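Local coordinates for protein ribosomal RNA methyltransferase, putative (Plasmodium falciparum, PDB 2PLW) that binds S-adenosylmethionine and probably methylates ribosomal RNA at the 2'-hydroxyl of a uridine, at residues 174-179 / 187-192; 111-116 / 151-156; 147-152 / 192-197; 22-27 / 106-111. All blocks are in the same frame, centred on the assembly; numbering follows the deposited sequence.

Interaction 1 of 4, residues 174-179 / 187-192; sequences VHTTKP and REIYLV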
# COMPACT_ATOMS: atom_id res chain seq x y z
N VAL A 174 -2.72 3.29 -14.84
CA VAL A 174 -1.74 2.53 -14.07
C VAL A 174 -0.37 2.70 -14.69
O VAL A 174 -0.21 2.47 -15.89
CB VAL A 174 -2.09 1.02 -14.01
CG1 VAL A 174 -1.05 0.28 -13.17
CG2 VAL A 174 -3.48 0.81 -13.40
N HIS A 175 0.60 3.09 -13.86
CA HIS A 175 1.97 3.38 -14.29
C HIS A 175 2.94 2.44 -13.60
O HIS A 175 2.75 2.10 -12.43
CB HIS A 175 2.36 4.83 -13.97
CG HIS A 175 1.35 5.85 -14.40
ND1 HIS A 175 0.27 6.21 -13.61
CD2 HIS A 175 1.25 6.58 -15.54
CE1 HIS A 175 -0.44 7.12 -14.25
NE2 HIS A 175 0.12 7.36 -15.42
N THR A 176 3.96 1.98 -14.31
CA THR A 176 5.06 1.29 -13.67
C THR A 176 6.21 2.29 -13.48
O THR A 176 6.58 3.01 -14.43
CB THR A 176 5.53 0.08 -14.49
OG1 THR A 176 4.40 -0.70 -14.88
CG2 THR A 176 6.43 -0.79 -13.65
N THR A 177 6.75 2.36 -12.27
CA THR A 177 7.89 3.23 -12.00
C THR A 177 9.17 2.56 -12.50
O THR A 177 9.16 1.39 -12.85
CB THR A 177 8.02 3.52 -10.50
OG1 THR A 177 8.41 2.32 -9.82
CG2 THR A 177 6.70 3.99 -9.94
N LYS A 178 10.28 3.31 -12.50
CA LYS A 178 11.59 2.79 -12.89
C LYS A 178 12.15 1.75 -11.89
O LYS A 178 12.15 2.01 -10.69
CB LYS A 178 12.58 3.95 -13.05
CG LYS A 178 13.89 3.57 -13.73
CD LYS A 178 13.68 3.28 -15.23
CE LYS A 178 15.00 3.05 -15.97
NZ LYS A 178 15.45 1.61 -15.93
N PRO A 179 12.61 0.58 -12.39
CA PRO A 179 13.17 -0.48 -11.54
C PRO A 179 14.32 -0.01 -10.63
O PRO A 179 15.10 0.87 -11.02
CB PRO A 179 13.69 -1.51 -12.55
CG PRO A 179 12.94 -1.26 -13.78
CD PRO A 179 12.58 0.18 -13.81
N ARG A 187 15.12 -6.90 -8.95
CA ARG A 187 14.74 -5.47 -9.05
C ARG A 187 13.29 -5.25 -8.61
O ARG A 187 12.43 -6.10 -8.83
CB ARG A 187 14.90 -4.98 -10.49
CG ARG A 187 16.32 -4.67 -10.94
CD ARG A 187 16.52 -5.19 -12.34
NE ARG A 187 16.10 -4.27 -13.39
CZ ARG A 187 15.60 -4.65 -14.57
NH1 ARG A 187 15.27 -3.75 -15.48
NH2 ARG A 187 15.43 -5.95 -14.85
N GLU A 188 13.02 -4.09 -8.01
CA GLU A 188 11.68 -3.74 -7.52
C GLU A 188 11.09 -2.54 -8.24
O GLU A 188 11.81 -1.62 -8.63
CB GLU A 188 11.70 -3.46 -6.03
CG GLU A 188 11.70 -4.71 -5.17
CD GLU A 188 11.93 -4.40 -3.72
OE1 GLU A 188 12.48 -3.31 -3.42
OE2 GLU A 188 11.56 -5.24 -2.86
N ILE A 189 9.77 -2.55 -8.41
CA ILE A 189 9.07 -1.44 -9.04
C ILE A 189 7.86 -1.17 -8.19
O ILE A 189 7.53 -1.99 -7.32
CB ILE A 189 8.61 -1.75 -10.50
CG1 ILE A 189 7.77 -3.04 -10.58
CG2 ILE A 189 9.80 -1.82 -11.48
CD1 ILE A 189 6.27 -2.80 -10.63
N TYR A 190 7.23 -0.02 -8.41
CA TYR A 190 5.90 0.23 -7.86
C TYR A 190 4.91 0.32 -9.00
O TYR A 190 5.21 0.91 -10.04
CB TYR A 190 5.89 1.52 -7.04
CG TYR A 190 6.72 1.46 -5.78
CD1 TYR A 190 6.18 0.99 -4.58
CD2 TYR A 190 8.06 1.89 -5.79
CE1 TYR A 190 6.94 0.95 -3.42
CE2 TYR A 190 8.83 1.85 -4.63
CZ TYR A 190 8.27 1.37 -3.45
OH TYR A 190 9.06 1.33 -2.32
N LEU A 191 3.72 -0.26 -8.80
CA LEU A 191 2.60 -0.04 -9.70
C LEU A 191 1.78 1.10 -9.09
O LEU A 191 1.32 0.99 -7.96
CB LEU A 191 1.75 -1.30 -9.86
CG LEU A 191 2.50 -2.51 -10.45
CD1 LEU A 191 1.78 -3.84 -10.10
CD2 LEU A 191 2.67 -2.36 -11.96
N VAL A 192 1.71 2.21 -9.81
CA VAL A 192 1.00 3.42 -9.36
C VAL A 192 -0.34 3.50 -10.06
O VAL A 192 -0.41 3.65 -11.29
CB VAL A 192 1.86 4.69 -9.67
CG1 VAL A 192 1.12 5.93 -9.18
CG2 VAL A 192 3.18 4.57 -8.99
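With chi1 at 69°, Thr-177 holds OG1 between its own backbone N and carbonyl carbon, and from there the hydroxyl oxygen reaches the amide of Tyr-190, whose N-H points at it almost straight (N to OG1 3.0 Å, 168° at the hydrogen). The same torsion leaves CG2 of Thr-177 anti to the carbonyl carbon, where it crosses the Val-192 side chain at about a right angle, with 3.7 Å to Val-192 CG2. Thr-177 N in turn donates to Tyr-190 O, so one threonine takes over both bonds of the ladder just where the regular strand gives out. Before it the pairing is ordinary antiparallel sheet: His-175 and Val-192 form a hydrogen-bonded pair, with His-175 N to Val-192 O and Val-192 N to His-175 O both 2.8 Å.

Thr-176 turns its side chain to the face shared with Leu-191, and its CG2 meets Ile-189 CD1 at 3.6 Å. Ile-189 has CG1 in the confined site between N and carbonyl carbon (chi1 53°), which leaves CG2 to press on Pro-179 CA, also at 3.6 Å. Farther out, the Arg-187 side chain lies beside Pro-179, its NE 3.8 Å from Pro-179 CB.

This is the C-terminal beta hairpin of the domain. Thr-177 and Val-192 pack under helix 7-17, Val-174 and Leu-191 against helix 160-168. Strand 188-196 lies between the edge strand 171-176 and strand 148-155.

Interaction 2 of 4, residues 111-116 / 151-156; sequences LSDAAV and IVKMYL. With SAM (S-adenosylmethionine), chain C.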
# COMPACT_ATOMS: atom_id res chain seq x y z
N LEU A 111 -1.25 2.53 0.13
CA LEU A 111 0.15 2.35 -0.23
C LEU A 111 0.64 1.01 0.32
O LEU A 111 0.28 0.63 1.44
CB LEU A 111 1.02 3.46 0.37
CG LEU A 111 0.54 4.91 0.14
CD1 LEU A 111 1.35 5.94 0.95
CD2 LEU A 111 0.58 5.28 -1.35
N SER A 112 1.46 0.32 -0.45
CA SER A 112 2.12 -0.86 0.07
C SER A 112 3.60 -0.87 -0.29
O SER A 112 3.97 -0.86 -1.46
CB SER A 112 1.45 -2.14 -0.44
OG SER A 112 2.25 -3.24 -0.11
N ASP A 113 4.41 -0.89 0.76
CA ASP A 113 5.85 -1.13 0.64
C ASP A 113 6.18 -2.54 1.15
O ASP A 113 7.34 -2.83 1.46
CB ASP A 113 6.61 -0.07 1.46
CG ASP A 113 8.09 -0.00 1.11
OD1 ASP A 113 8.41 -0.18 -0.10
OD2 ASP A 113 8.91 0.25 2.03
N ALA A 114 5.18 -3.42 1.23
CA ALA A 114 5.40 -4.79 1.73
C ALA A 114 6.22 -5.62 0.74
O ALA A 114 6.18 -5.38 -0.46
CB ALA A 114 4.06 -5.50 2.01
N ALA A 115 6.95 -6.60 1.27
CA ALA A 115 7.69 -7.55 0.44
C ALA A 115 7.79 -8.89 1.17
O ALA A 115 7.70 -8.94 2.39
CB ALA A 115 9.08 -7.00 0.09
N VAL A 116 7.90 -9.97 0.41
CA VAL A 116 8.07 -11.30 0.98
C VAL A 116 9.57 -11.61 1.03
O VAL A 116 10.28 -11.22 0.12
CB VAL A 116 7.27 -12.37 0.19
CG1 VAL A 116 5.88 -12.54 0.79
CG2 VAL A 116 7.15 -12.01 -1.28
N ILE A 151 -0.83 2.36 -4.60
CA ILE A 151 0.57 2.14 -5.01
C ILE A 151 1.11 0.90 -4.33
O ILE A 151 1.02 0.75 -3.12
CB ILE A 151 1.45 3.37 -4.71
CG1 ILE A 151 0.83 4.59 -5.39
CG2 ILE A 151 2.86 3.10 -5.25
CD1 ILE A 151 1.60 5.88 -5.18
N VAL A 152 1.62 -0.04 -5.12
CA VAL A 152 2.06 -1.30 -4.53
C VAL A 152 3.41 -1.71 -5.09
O VAL A 152 3.63 -1.67 -6.31
CB VAL A 152 0.99 -2.42 -4.72
CG1 VAL A 152 0.65 -2.63 -6.20
CG2 VAL A 152 1.42 -3.73 -4.03
N LYS A 153 4.31 -2.11 -4.19
CA LYS A 153 5.63 -2.60 -4.61
C LYS A 153 5.59 -4.07 -5.03
O LYS A 153 4.83 -4.87 -4.48
CB LYS A 153 6.65 -2.38 -3.49
CG LYS A 153 8.10 -2.63 -3.90
CD LYS A 153 9.06 -2.29 -2.76
CE LYS A 153 8.94 -3.13 -1.52
NZ LYS A 153 9.86 -2.61 -0.45
N MET A 154 6.43 -4.44 -5.99
CA MET A 154 6.64 -5.86 -6.26
C MET A 154 8.01 -6.06 -6.89
O MET A 154 8.60 -5.08 -7.40
CB MET A 154 5.57 -6.43 -7.19
CG MET A 154 5.67 -5.96 -8.65
SD MET A 154 4.53 -6.83 -9.75
CE MET A 154 4.94 -8.55 -9.42
N TYR A 155 8.49 -7.30 -6.86
CA TYR A 155 9.69 -7.66 -7.65
C TYR A 155 9.31 -7.72 -9.11
O TYR A 155 8.41 -8.47 -9.49
CB TYR A 155 10.31 -9.00 -7.21
CG TYR A 155 11.00 -8.91 -5.88
CD1 TYR A 155 12.09 -8.06 -5.70
CD2 TYR A 155 10.55 -9.66 -4.79
CE1 TYR A 155 12.72 -7.96 -4.46
CE2 TYR A 155 11.17 -9.56 -3.55
CZ TYR A 155 12.25 -8.71 -3.40
OH TYR A 155 12.88 -8.62 -2.17
N LEU A 156 9.99 -6.92 -9.93
CA LEU A 156 9.74 -6.90 -11.36
C LEU A 156 10.07 -8.25 -11.96
O LEU A 156 11.07 -8.90 -11.60
CB LEU A 156 10.58 -5.82 -12.05
CG LEU A 156 10.52 -5.71 -13.59
CD1 LEU A 156 9.22 -5.12 -14.09
CD2 LEU A 156 11.66 -4.85 -14.12
N SAM C . 7.76 1.38 4.29
CA SAM C . 8.35 0.96 5.61
C SAM C . 8.99 2.15 6.33
O SAM C . 9.24 3.17 5.69
OXT SAM C . 9.26 2.13 7.54
CB SAM C . 9.36 -0.16 5.38
CG SAM C . 8.60 -1.43 4.98
SD SAM C . 9.55 -2.95 5.07
CE SAM C . 10.64 -2.67 3.66
C5' SAM C . 8.39 -4.18 4.41
C4' SAM C . 7.38 -4.60 5.47
O4' SAM C . 6.35 -5.36 4.83
C3' SAM C . 7.93 -5.48 6.62
O3' SAM C . 7.91 -4.78 7.85
C2' SAM C . 7.00 -6.69 6.65
O2' SAM C . 6.62 -7.18 7.93
C1' SAM C . 5.80 -6.18 5.86
N9 SAM C . 4.94 -7.21 5.27
C8 SAM C . 5.28 -8.23 4.41
N7 SAM C . 4.16 -8.91 4.08
C5 SAM C . 3.12 -8.31 4.71
C6 SAM C . 1.74 -8.57 4.73
N6 SAM C . 1.22 -9.57 4.04
N1 SAM C . 0.91 -7.77 5.47
C2 SAM C . 1.40 -6.70 6.21
N3 SAM C . 2.76 -6.44 6.18
C4 SAM C . 3.59 -7.24 5.46
O HOH W 1 4.01 -4.46 -1.76
O HOH W 2 12.06 -9.36 -0.02
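Lys-153 reaches over Asp-113, and its side chain can be followed outward atom by atom. CB lies 3.7 Å from Ser-112 O, the carbonyl that accepts the backbone N-H of the same lysine. The chain runs extended to CD, 3.5 Å from Asp-113 OD1; the bend at chi3 (64°) then turns CE in to 3.3 Å from the same oxygen, and CE also lies beside the Ala-115 methyl. NZ at the tip makes a salt bridge with Asp-113 OD1 at 2.9 Å, coming from well above the carboxylate plane, and a longer hydrogen bond to Asp-113 O, again from above the carbonyl plane. Two acceptors of one aspartate thus fix the ammonium.

The other carboxylate oxygen serves the cofactor: the S-adenosylmethionine amino N donates to Asp-113 OD2 at 2.8 Å. OD1 has a further partner in the Tyr-190 hydroxyl, so both oxygens of this buried acid are occupied. Ala-114 lies along the ribose, with its CA near O4', and Ala-115 O approaches C8 of the adenine.

Behind the site, the two strands pair in parallel. Ser-112 N donates to Ile-151 O at 2.7 Å, and Leu-111 CD2 packs beside Ile-151. Beyond the last bridge the segments separate, and a water fills in, accepting from Ser-112 OG and donating to the carbonyls of Ala-114 and Lys-153.

A cofactor-binding loop at the carboxyl end of parallel strands is the hallmark of the Rossmann-like class I methyltransferases. Lys-153 is the predicted proton acceptor, consistent with the lysine and aspartate of the FtsJ/RlmE active site.

Interaction 3 of 4, residues 147-152 / 192-197; sequences GGTYIV and VCKNFL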
# COMPACT_ATOMS: atom_id res chain seq x y z
N GLY A 147 -12.22 6.81 -6.90
CA GLY A 147 -11.34 7.95 -7.14
C GLY A 147 -10.01 7.80 -6.43
O GLY A 147 -9.12 8.64 -6.58
N GLY A 148 -9.86 6.72 -5.65
CA GLY A 148 -8.70 6.53 -4.82
C GLY A 148 -7.43 6.12 -5.60
O GLY A 148 -7.51 5.69 -6.77
N THR A 149 -6.30 6.31 -4.92
CA THR A 149 -4.94 5.97 -5.41
C THR A 149 -4.41 4.72 -4.71
O THR A 149 -4.55 4.56 -3.51
CB THR A 149 -3.96 7.16 -5.19
OG1 THR A 149 -4.41 8.29 -5.94
CG2 THR A 149 -2.52 6.83 -5.60
N TYR A 150 -3.76 3.86 -5.48
CA TYR A 150 -3.20 2.63 -4.93
C TYR A 150 -1.81 2.49 -5.48
O TYR A 150 -1.65 2.52 -6.71
CB TYR A 150 -4.05 1.47 -5.39
CG TYR A 150 -3.49 0.08 -5.12
CD1 TYR A 150 -3.03 -0.26 -3.84
CD2 TYR A 150 -3.56 -0.91 -6.10
CE1 TYR A 150 -2.56 -1.57 -3.55
CE2 TYR A 150 -3.09 -2.22 -5.83
CZ TYR A 150 -2.61 -2.54 -4.56
OH TYR A 150 -2.15 -3.81 -4.28
N ILE A 151 -0.83 2.36 -4.60
CA ILE A 151 0.57 2.14 -5.01
C ILE A 151 1.11 0.90 -4.33
O ILE A 151 1.02 0.75 -3.12
CB ILE A 151 1.45 3.37 -4.71
CG1 ILE A 151 0.83 4.59 -5.39
CG2 ILE A 151 2.86 3.10 -5.25
CD1 ILE A 151 1.60 5.88 -5.18
N VAL A 152 1.62 -0.04 -5.12
CA VAL A 152 2.06 -1.30 -4.53
C VAL A 152 3.41 -1.71 -5.09
O VAL A 152 3.63 -1.67 -6.31
CB VAL A 152 0.99 -2.42 -4.72
CG1 VAL A 152 0.65 -2.63 -6.20
CG2 VAL A 152 1.42 -3.73 -4.03
N VAL A 192 1.71 2.21 -9.81
CA VAL A 192 1.00 3.42 -9.36
C VAL A 192 -0.34 3.50 -10.06
O VAL A 192 -0.41 3.65 -11.29
CB VAL A 192 1.86 4.69 -9.67
CG1 VAL A 192 1.12 5.93 -9.18
CG2 VAL A 192 3.18 4.57 -8.99
N CYS A 193 -1.43 3.43 -9.28
CA CYS A 193 -2.74 3.32 -9.85
C CYS A 193 -3.57 4.50 -9.41
O CYS A 193 -3.74 4.74 -8.21
CB CYS A 193 -3.42 2.03 -9.34
SG CYS A 193 -2.40 0.55 -9.56
N LYS A 194 -4.11 5.22 -10.40
CA LYS A 194 -4.85 6.43 -10.16
C LYS A 194 -6.29 6.35 -10.61
O LYS A 194 -6.60 5.87 -11.71
CB LYS A 194 -4.13 7.60 -10.85
CG LYS A 194 -2.64 7.69 -10.48
CD LYS A 194 -2.37 8.49 -9.20
CE LYS A 194 -2.41 10.00 -9.42
NZ LYS A 194 -1.14 10.60 -9.97
N ASN A 195 -7.16 6.82 -9.72
CA ASN A 195 -8.58 7.01 -9.95
C ASN A 195 -9.30 5.66 -10.04
O ASN A 195 -9.69 5.19 -11.10
CB ASN A 195 -8.84 7.97 -11.14
CG ASN A 195 -10.29 8.39 -11.25
OD1 ASN A 195 -11.04 8.33 -10.28
ND2 ASN A 195 -10.69 8.83 -12.44
N PHE A 196 -9.49 5.06 -8.85
CA PHE A 196 -10.25 3.82 -8.78
C PHE A 196 -11.65 4.03 -9.33
O PHE A 196 -12.40 4.89 -8.85
CB PHE A 196 -10.35 3.36 -7.33
CG PHE A 196 -11.06 2.02 -7.17
CD1 PHE A 196 -10.44 0.85 -7.63
CD2 PHE A 196 -12.33 1.92 -6.60
CE1 PHE A 196 -11.07 -0.41 -7.49
CE2 PHE A 196 -12.98 0.69 -6.47
CZ PHE A 196 -12.35 -0.48 -6.91
N LEU A 197 -12.01 3.18 -10.30
CA LEU A 197 -13.34 3.23 -10.91
C LEU A 197 -14.19 1.99 -10.63
O LEU A 197 -15.34 1.94 -11.05
CB LEU A 197 -13.22 3.41 -12.44
CG LEU A 197 -12.47 4.65 -12.90
CD1 LEU A 197 -12.18 4.59 -14.40
CD2 LEU A 197 -13.20 5.91 -12.52
O HOH W 3 -6.51 8.65 -7.57
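Gly-147 N donates to Phe-196 O at 2.7 Å, in the carbonyl plane and on a lone pair, at the end of the antiparallel seam where the otherwise parallel class I methyltransferase sheet takes in its reversed strand. A positive phi (90°) lets the chain turn its corner here, and Asn-195 OD1 comes to 3.2 Å from Gly-147 CA. On the other side of the ladder, Asn-195 also has positive backbone angles and breaks the opposing strand, while its ND2 is bonded to Gln-172.

Gly-148 follows, and its O accepts the N-H of Phe-196 at 2.9 Å, likewise on an in-plane lone pair. Phe-196 CB rests over the Gly-148 backbone; the ring itself meets Phe-171 edge-to-face.

Thr-149 lies alongside Lys-194, whose folded aliphatic chain brings CD to 3.9 Å from Thr-149 OG1 before NZ goes on to Tyr-17 O. A water joins Thr-149 OG1 to Gly-147 O and Asn-195 N, bridging the strands where their direct ladder is interrupted.

Tyr-150 and Cys-193 make the hydrogen-bonded pair, N to O in both directions. With CG anti to the backbone N (chi1 170°), the Tyr-150 ring swings off toward helix 122-143, where its hydroxyl bonds Thr-137. The sulfur-aromatic contact is oblique: Cys-193 SG lies 3.9 Å from Tyr-150 CD2, and seen from the ring centroid it is 61° off the ring normal.

Ile-151 then lies side by side with Val-192 in a non-hydrogen-bonded pair, its CG2 on Val-192 CG2 and its CG1 4.0 Å from Val-192 CG1.

Interaction 4 of 4, residues 22-27 / 106-111; sequences KNKIIL and KIDIIL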
# COMPACT_ATOMS: atom_id res chain seq x y z
N LYS A 22 -4.78 16.98 1.29
CA LYS A 22 -5.62 17.23 2.45
C LYS A 22 -6.92 16.41 2.43
O LYS A 22 -7.40 16.05 1.37
CB LYS A 22 -5.94 18.73 2.56
CG LYS A 22 -6.81 19.27 1.45
CD LYS A 22 -7.19 20.74 1.72
CE LYS A 22 -8.20 21.26 0.71
NZ LYS A 22 -7.71 21.34 -0.72
N ASN A 23 -7.46 16.14 3.61
CA ASN A 23 -8.77 15.49 3.77
C ASN A 23 -8.83 14.12 3.10
O ASN A 23 -9.83 13.76 2.46
CB ASN A 23 -9.92 16.40 3.27
CG ASN A 23 -11.28 15.96 3.81
OD1 ASN A 23 -11.36 15.21 4.78
ND2 ASN A 23 -12.35 16.41 3.17
N LYS A 24 -7.74 13.36 3.24
CA LYS A 24 -7.71 11.99 2.73
C LYS A 24 -7.47 11.01 3.86
O LYS A 24 -6.73 11.31 4.81
CB LYS A 24 -6.60 11.80 1.70
CG LYS A 24 -6.68 12.74 0.47
CD LYS A 24 -7.84 12.38 -0.44
CE LYS A 24 -8.06 13.41 -1.54
NZ LYS A 24 -9.29 13.09 -2.31
N ILE A 25 -8.08 9.84 3.72
CA ILE A 25 -7.76 8.73 4.61
C ILE A 25 -6.67 7.92 3.88
O ILE A 25 -6.85 7.53 2.73
CB ILE A 25 -8.99 7.87 4.92
CG1 ILE A 25 -10.03 8.71 5.68
CG2 ILE A 25 -8.58 6.65 5.73
CD1 ILE A 25 -11.30 7.91 6.08
N ILE A 26 -5.58 7.66 4.58
CA ILE A 26 -4.38 7.04 3.98
C ILE A 26 -3.97 5.79 4.75
O ILE A 26 -3.81 5.81 5.97
CB ILE A 26 -3.21 8.04 3.96
CG1 ILE A 26 -3.63 9.32 3.23
CG2 ILE A 26 -1.99 7.46 3.23
CD1 ILE A 26 -2.83 10.52 3.69
N LEU A 27 -3.80 4.69 4.02
CA LEU A 27 -3.36 3.42 4.60
C LEU A 27 -1.99 3.04 4.05
O LEU A 27 -1.78 3.04 2.85
CB LEU A 27 -4.36 2.32 4.27
CG LEU A 27 -3.97 0.90 4.71
CD1 LEU A 27 -3.84 0.79 6.20
CD2 LEU A 27 -5.00 -0.11 4.21
N LYS A 106 -14.54 4.63 3.20
CA LYS A 106 -13.47 3.91 2.52
C LYS A 106 -12.18 4.75 2.51
O LYS A 106 -12.14 5.84 3.08
CB LYS A 106 -13.92 3.44 1.13
CG LYS A 106 -14.94 2.28 1.21
CD LYS A 106 -15.09 1.59 -0.10
CE LYS A 106 -16.16 0.54 -0.06
NZ LYS A 106 -16.25 -0.15 -1.34
N ILE A 107 -11.12 4.19 1.96
CA ILE A 107 -9.79 4.69 2.14
C ILE A 107 -9.35 5.35 0.83
O ILE A 107 -9.44 4.74 -0.20
CB ILE A 107 -8.82 3.50 2.47
CG1 ILE A 107 -9.30 2.78 3.75
CG2 ILE A 107 -7.38 3.98 2.65
CD1 ILE A 107 -8.40 1.68 4.17
N ASP A 108 -8.88 6.59 0.89
CA ASP A 108 -8.54 7.31 -0.33
C ASP A 108 -7.22 6.96 -1.00
O ASP A 108 -7.09 7.07 -2.23
CB ASP A 108 -8.58 8.81 -0.05
CG ASP A 108 -9.91 9.25 0.47
OD1 ASP A 108 -10.86 9.24 -0.33
OD2 ASP A 108 -10.04 9.53 1.68
N ILE A 109 -6.23 6.60 -0.19
CA ILE A 109 -4.90 6.30 -0.67
C ILE A 109 -4.43 5.05 0.04
O ILE A 109 -4.39 5.01 1.29
CB ILE A 109 -3.91 7.46 -0.40
CG1 ILE A 109 -4.43 8.77 -0.99
CG2 ILE A 109 -2.54 7.10 -0.94
CD1 ILE A 109 -3.71 10.04 -0.44
N ILE A 110 -4.14 4.02 -0.74
CA ILE A 110 -3.62 2.79 -0.17
C ILE A 110 -2.23 2.57 -0.76
O ILE A 110 -2.08 2.45 -1.96
CB ILE A 110 -4.56 1.60 -0.42
CG1 ILE A 110 -5.88 1.80 0.32
CG2 ILE A 110 -3.90 0.29 0.06
CD1 ILE A 110 -6.93 0.70 -0.03
N LEU A 111 -1.25 2.53 0.13
CA LEU A 111 0.15 2.35 -0.23
C LEU A 111 0.64 1.01 0.32
O LEU A 111 0.28 0.63 1.44
CB LEU A 111 1.02 3.46 0.37
CG LEU A 111 0.54 4.91 0.14
CD1 LEU A 111 1.35 5.94 0.95
CD2 LEU A 111 0.58 5.28 -1.35
O HOH W 4 -11.81 11.90 -1.35
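Ile-25 O is gripped by two amides in succession: Ile-109 N donates nearly along its carbonyl direction at 3.1 Å, and Asp-108 N adds a weak, bent bond at 2.9 Å. Asp-108 answers with its side chain. Its OD2 takes the Ile-25 N-H on the anti lone pair, 2.8 Å away and practically straight (179°), so the carboxylate stands in for a strand carbonyl where the chain turns its corner. The other oxygen, OD1, is held by Asn-145 and by a water that also accepts from Lys-24 NZ; the aliphatic part of Lys-24 crosses Asp-108 at about a right angle, CD 3.7 Å from Asp-108 CB.

Past this irregular start the strands run parallel in register, with Leu-27 N to Ile-109 O and Leu-111 N to Leu-27 O both 2.8 Å. Ile-26 and Ile-109 lie side by side on the face covered by helix 35-43, Ile-26 CG1 touching Ile-109 CD1 at 3.7 Å. On the other face, Leu-27 CB packs on Ile-107 CG2, beneath helix 122-143.

The chemistry is therefore divided: branched aliphatic groups bury the centre of the sheet, while at the end of the pairing a carboxylate bonded to an amide, an asparagine and water supplies the acceptor that the turned backbone does not.

How the interactions relate
All four contacts are neighbouring seams of one seven-stranded sheet. Across it, interaction 4 joins strands 24-29 and 107-112, interaction 2 joins 107-112 and 148-155, interaction 3 joins 148-155 and 188-196, and interaction 1 adds the edge strand 171-176. Interactions 2 and 3 share Ile-151 and Val-152 but work at different ends of strand 148-155, their centres about 14 Å apart. Interaction 1 reaches the predicted active site: Tyr-190 OH bonds Asp-113 OD1 at 2.8 Å, and Tyr-190 CE1 packs on Lys-153 CB at 3.3 Å. Interaction 4 lies about 17 Å, centre to centre, from interaction 2, which holds Asp-113, hydrogen-bonded to S-adenosylmethionine, and two alanines of its pocket.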